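Local coordinates for kinesin-like protein (Caenorhabditis elegans, PDB 5X3E), which is a kinesin-6 motor protein (Zen4) whose P-loop-type motor domain probably hydrolyses ATP to work on microtubules, at residues I161-T175 and V315-S327. Residues are numbered along the deposited sequence; the frame is centred on the assembly and turned at random.
Sequences IFYPSALNTFEIRAT and VYPTMDSSQIIVS. With SO4 (sulfate ion), chain G; SO4 (sulfate ion), chain O.
A two-stranded antiparallel hairpin, strands 162-165 and 169-172, lies against the 315-327 segment that leads into strand 325-333 of the kinesin motor domain, and Ile172 meets it with both branches. Its CG2 touches CG of Pro317 at 3.9 Å and faces the sulfur of Met319, whose side chain, bent at chi2 and chi3, folds CE back to the Ile172 carbonyl. The other branch, with CG1 beside the backbone N (chi1 -60°), carries CD1 to within 4.0 Å of Ile324 CD1. Ile324 CD1 also sits at the edge of the Phe162 ring, 3.8 Å from Phe162 CD1, and packs against CB of Phe170, so one isoleucine tip reaches side chains of both hairpin strands. Phe162 slides past Pro317, CZ to CB, and continues onto Val304 and Ala306 of strand 296-307, the antiparallel neighbour of strand 325-333 in the central sheet; the hairpin is a separate two-stranded sheet that packs on the large mixed sheet of the motor fold. Farther along, CG2 of Val326 meets CD2 of Phe170 at 3.9 Å.

Polar contacts flank this apolar layer. Ser321 OG donates to Glu171 OE1 over 3.0 Å on the syn side, 33° out of the carboxylate plane. Near the start of helix 175-187, the Tyr316 hydroxyl donates to the Arg173 carbonyl O from above the carbonyl plane, while the ring packs against Ile161, whose CG2 comes to 3.5 Å from CZ of Tyr316, and against CB of Thr175. A phenylalanine in place of Tyr316 would probably leave the Arg173 carbonyl without this donor. Arg173 NH1 hydrogen-bonds to the Cys160 carbonyl O, and its guanidinium lies over one face of the Tyr163 ring, offset toward the rim.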
# COMPACT_ATOMS: atom_id res chain seq x y z
N ILE A 161 7.41 23.56 -4.88
CA ILE A 161 8.85 23.66 -4.73
C ILE A 161 9.52 22.40 -5.28
O ILE A 161 10.26 22.45 -6.27
CB ILE A 161 9.23 23.91 -3.26
CG1 ILE A 161 8.64 25.24 -2.78
CG2 ILE A 161 10.74 23.94 -3.09
CD1 ILE A 161 8.57 25.37 -1.27
N PHE A 162 9.24 21.26 -4.66
CA PHE A 162 9.46 19.98 -5.33
C PHE A 162 8.39 19.79 -6.40
O PHE A 162 7.27 20.29 -6.26
CB PHE A 162 9.39 18.82 -4.35
CG PHE A 162 10.44 18.84 -3.27
CD1 PHE A 162 11.70 18.33 -3.51
CD2 PHE A 162 10.14 19.31 -2.00
CE1 PHE A 162 12.66 18.32 -2.52
CE2 PHE A 162 11.09 19.31 -1.01
CZ PHE A 162 12.35 18.81 -1.27
N TYR A 163 8.74 19.08 -7.47
CA TYR A 163 7.74 18.75 -8.48
C TYR A 163 8.23 17.56 -9.30
O TYR A 163 9.43 17.43 -9.55
CB TYR A 163 7.44 19.96 -9.39
CG TYR A 163 8.60 20.45 -10.23
CD1 TYR A 163 9.55 21.33 -9.70
CD2 TYR A 163 8.72 20.08 -11.56
CE1 TYR A 163 10.60 21.79 -10.47
CE2 TYR A 163 9.77 20.54 -12.34
CZ TYR A 163 10.70 21.40 -11.79
OH TYR A 163 11.74 21.85 -12.57
N PRO A 164 7.31 16.69 -9.74
CA PRO A 164 7.71 15.49 -10.49
C PRO A 164 8.31 15.84 -11.84
O PRO A 164 7.84 16.75 -12.53
CB PRO A 164 6.40 14.72 -10.65
CG PRO A 164 5.43 15.37 -9.72
CD PRO A 164 5.86 16.78 -9.56
N SER A 165 9.34 15.10 -12.23
CA SER A 165 10.00 15.30 -13.51
C SER A 165 10.18 13.95 -14.19
O SER A 165 9.84 12.89 -13.64
CB SER A 165 11.34 16.01 -13.34
OG SER A 165 12.22 15.25 -12.52
N ALA A 166 10.73 13.99 -15.40
CA ALA A 166 10.76 12.82 -16.27
C ALA A 166 11.45 11.63 -15.61
O ALA A 166 12.35 11.79 -14.77
CB ALA A 166 11.47 13.15 -17.58
N LEU A 167 11.02 10.43 -15.99
CA LEU A 167 11.64 9.18 -15.56
C LEU A 167 11.70 9.07 -14.04
O LEU A 167 12.74 8.79 -13.45
CB LEU A 167 13.03 9.02 -16.18
CG LEU A 167 13.04 8.83 -17.70
CD1 LEU A 167 14.45 8.86 -18.26
CD2 LEU A 167 12.36 7.51 -18.06
N ASN A 168 10.55 9.32 -13.41
CA ASN A 168 10.34 9.02 -11.99
C ASN A 168 11.32 9.78 -11.10
O ASN A 168 11.94 9.21 -10.20
CB ASN A 168 10.44 7.51 -11.76
CG ASN A 168 9.94 7.08 -10.40
OD1 ASN A 168 8.89 7.55 -9.93
ND2 ASN A 168 10.69 6.20 -9.74
N THR A 169 11.47 11.08 -11.35
CA THR A 169 12.37 11.94 -10.58
C THR A 169 11.60 13.15 -10.04
O THR A 169 10.42 13.35 -10.34
CB THR A 169 13.58 12.38 -11.41
OG1 THR A 169 13.13 13.09 -12.58
CG2 THR A 169 14.44 11.19 -11.83
N PHE A 170 12.29 13.96 -9.23
CA PHE A 170 11.74 15.22 -8.71
C PHE A 170 12.76 16.34 -8.89
O PHE A 170 13.97 16.12 -8.75
CB PHE A 170 11.35 15.09 -7.23
CG PHE A 170 10.15 14.21 -7.00
CD1 PHE A 170 8.87 14.75 -7.00
CD2 PHE A 170 10.30 12.85 -6.84
CE1 PHE A 170 7.75 13.94 -6.82
CE2 PHE A 170 9.19 12.03 -6.66
CZ PHE A 170 7.92 12.57 -6.65
N GLU A 171 12.27 17.53 -9.20
CA GLU A 171 13.12 18.71 -9.34
C GLU A 171 12.71 19.75 -8.31
O GLU A 171 11.76 19.55 -7.54
CB GLU A 171 13.03 19.29 -10.76
CG GLU A 171 13.45 18.35 -11.87
CD GLU A 171 14.91 17.96 -11.79
OE1 GLU A 171 15.70 18.75 -11.23
OE2 GLU A 171 15.26 16.87 -12.28
N ILE A 172 13.43 20.87 -8.29
CA ILE A 172 13.24 21.92 -7.29
C ILE A 172 13.19 23.28 -7.97
O ILE A 172 14.16 23.68 -8.63
CB ILE A 172 14.34 21.89 -6.22
CG1 ILE A 172 14.33 20.54 -5.50
CG2 ILE A 172 14.16 23.05 -5.24
CD1 ILE A 172 15.54 20.26 -4.65
N ARG A 173 12.08 23.99 -7.81
CA ARG A 173 11.93 25.37 -8.25
C ARG A 173 12.51 26.33 -7.21
O ARG A 173 12.66 25.99 -6.04
CB ARG A 173 10.46 25.73 -8.46
CG ARG A 173 9.79 25.05 -9.61
CD ARG A 173 8.43 25.65 -9.85
NE ARG A 173 7.72 24.94 -10.90
CZ ARG A 173 6.97 23.86 -10.70
NH1 ARG A 173 6.82 23.38 -9.47
NH2 ARG A 173 6.36 23.28 -11.72
N ALA A 174 12.86 27.53 -7.67
CA ALA A 174 13.12 28.63 -6.76
C ALA A 174 11.81 29.13 -6.16
O ALA A 174 10.73 28.88 -6.71
CB ALA A 174 13.85 29.77 -7.46
N THR A 175 11.90 29.84 -5.04
CA THR A 175 10.70 30.10 -4.23
C THR A 175 9.69 30.98 -4.96
O THR A 175 8.49 30.70 -4.95
CB THR A 175 11.09 30.72 -2.89
OG1 THR A 175 9.90 31.16 -2.21
CG2 THR A 175 12.04 31.90 -3.08
N VAL A 315 11.80 27.78 5.34
CA VAL A 315 12.03 26.35 5.28
C VAL A 315 12.09 25.98 3.80
O VAL A 315 11.08 25.99 3.11
CB VAL A 315 10.92 25.57 6.00
CG1 VAL A 315 11.21 24.08 5.96
CG2 VAL A 315 10.79 26.07 7.42
N TYR A 316 13.29 25.70 3.31
CA TYR A 316 13.49 25.50 1.89
C TYR A 316 14.61 24.49 1.67
O TYR A 316 15.55 24.44 2.46
CB TYR A 316 13.83 26.83 1.19
CG TYR A 316 13.28 26.92 -0.20
CD1 TYR A 316 11.95 27.27 -0.42
CD2 TYR A 316 14.08 26.65 -1.31
CE1 TYR A 316 11.43 27.34 -1.70
CE2 TYR A 316 13.57 26.73 -2.59
CZ TYR A 316 12.24 27.07 -2.77
OH TYR A 316 11.72 27.15 -4.03
N PRO A 317 14.53 23.69 0.61
CA PRO A 317 15.61 22.76 0.31
C PRO A 317 16.77 23.46 -0.38
O PRO A 317 16.64 24.54 -0.95
CB PRO A 317 14.95 21.75 -0.64
CG PRO A 317 13.92 22.57 -1.35
CD PRO A 317 13.38 23.51 -0.30
N THR A 318 17.93 22.80 -0.32
CA THR A 318 19.03 23.19 -1.19
C THR A 318 18.63 22.94 -2.64
O THR A 318 17.90 21.99 -2.94
CB THR A 318 20.30 22.40 -0.84
OG1 THR A 318 20.02 21.00 -0.91
CG2 THR A 318 20.75 22.74 0.58
N MET A 319 19.13 23.78 -3.54
CA MET A 319 18.64 23.74 -4.91
C MET A 319 19.08 22.50 -5.67
O MET A 319 18.47 22.15 -6.69
CB MET A 319 19.09 24.99 -5.67
CG MET A 319 18.48 26.28 -5.13
SD MET A 319 16.68 26.26 -5.17
CE MET A 319 16.39 26.02 -6.93
N ASP A 320 20.10 21.79 -5.18
CA ASP A 320 20.65 20.63 -5.89
C ASP A 320 19.68 19.46 -5.80
O ASP A 320 19.58 18.78 -4.77
CB ASP A 320 22.01 20.27 -5.30
CG ASP A 320 22.67 19.10 -6.02
OD1 ASP A 320 23.72 18.62 -5.52
OD2 ASP A 320 22.16 18.67 -7.07
N SER A 321 18.95 19.22 -6.90
CA SER A 321 17.96 18.15 -6.96
C SER A 321 18.57 16.76 -6.83
O SER A 321 17.87 15.82 -6.46
CB SER A 321 17.15 18.24 -8.26
OG SER A 321 17.90 17.80 -9.38
N SER A 322 19.86 16.60 -7.16
CA SER A 322 20.49 15.30 -7.00
C SER A 322 20.58 14.89 -5.54
O SER A 322 20.82 13.72 -5.24
CB SER A 322 21.89 15.31 -7.63
OG SER A 322 22.79 16.08 -6.85
N GLN A 323 20.40 15.84 -4.63
CA GLN A 323 20.39 15.55 -3.20
C GLN A 323 19.06 14.98 -2.73
O GLN A 323 18.97 14.57 -1.56
CB GLN A 323 20.71 16.82 -2.42
CG GLN A 323 22.10 17.34 -2.69
CD GLN A 323 23.17 16.37 -2.23
OE1 GLN A 323 23.77 15.67 -3.03
NE2 GLN A 323 23.40 16.33 -0.92
N ILE A 324 18.05 14.92 -3.59
CA ILE A 324 16.72 14.46 -3.19
C ILE A 324 16.75 12.99 -2.82
O ILE A 324 17.33 12.16 -3.53
CB ILE A 324 15.71 14.72 -4.32
CG1 ILE A 324 15.44 16.22 -4.46
CG2 ILE A 324 14.42 13.94 -4.10
CD1 ILE A 324 14.40 16.56 -5.52
N ILE A 325 16.11 12.65 -1.70
CA ILE A 325 15.89 11.28 -1.27
C ILE A 325 14.38 11.05 -1.20
O ILE A 325 13.65 11.89 -0.66
CB ILE A 325 16.55 10.98 0.08
CG1 ILE A 325 18.07 11.04 -0.04
CG2 ILE A 325 16.11 9.62 0.61
CD1 ILE A 325 18.79 10.98 1.29
N VAL A 326 13.92 9.94 -1.76
CA VAL A 326 12.50 9.60 -1.81
C VAL A 326 12.31 8.24 -1.16
O VAL A 326 12.97 7.27 -1.54
CB VAL A 326 11.95 9.60 -3.25
CG1 VAL A 326 10.49 9.16 -3.28
CG2 VAL A 326 12.11 10.97 -3.89
N SER A 327 11.41 8.16 -0.18
CA SER A 327 11.02 6.89 0.42
C SER A 327 9.53 6.67 0.19
O SER A 327 8.76 7.62 0.01
CB SER A 327 11.36 6.85 1.92
OG SER A 327 10.70 7.88 2.63
S SO4 G . 15.03 11.96 -7.63
O1 SO4 G . 15.97 12.49 -6.64
O2 SO4 G . 14.62 10.62 -7.22
O3 SO4 G . 13.87 12.83 -7.74
O4 SO4 G . 15.70 11.89 -8.92
S SO4 O . 4.07 20.89 -11.43
O1 SO4 O . 4.17 21.32 -10.04
O2 SO4 O . 3.15 19.76 -11.52
O3 SO4 O . 5.39 20.49 -11.92
O4 SO4 O . 3.58 21.99 -12.25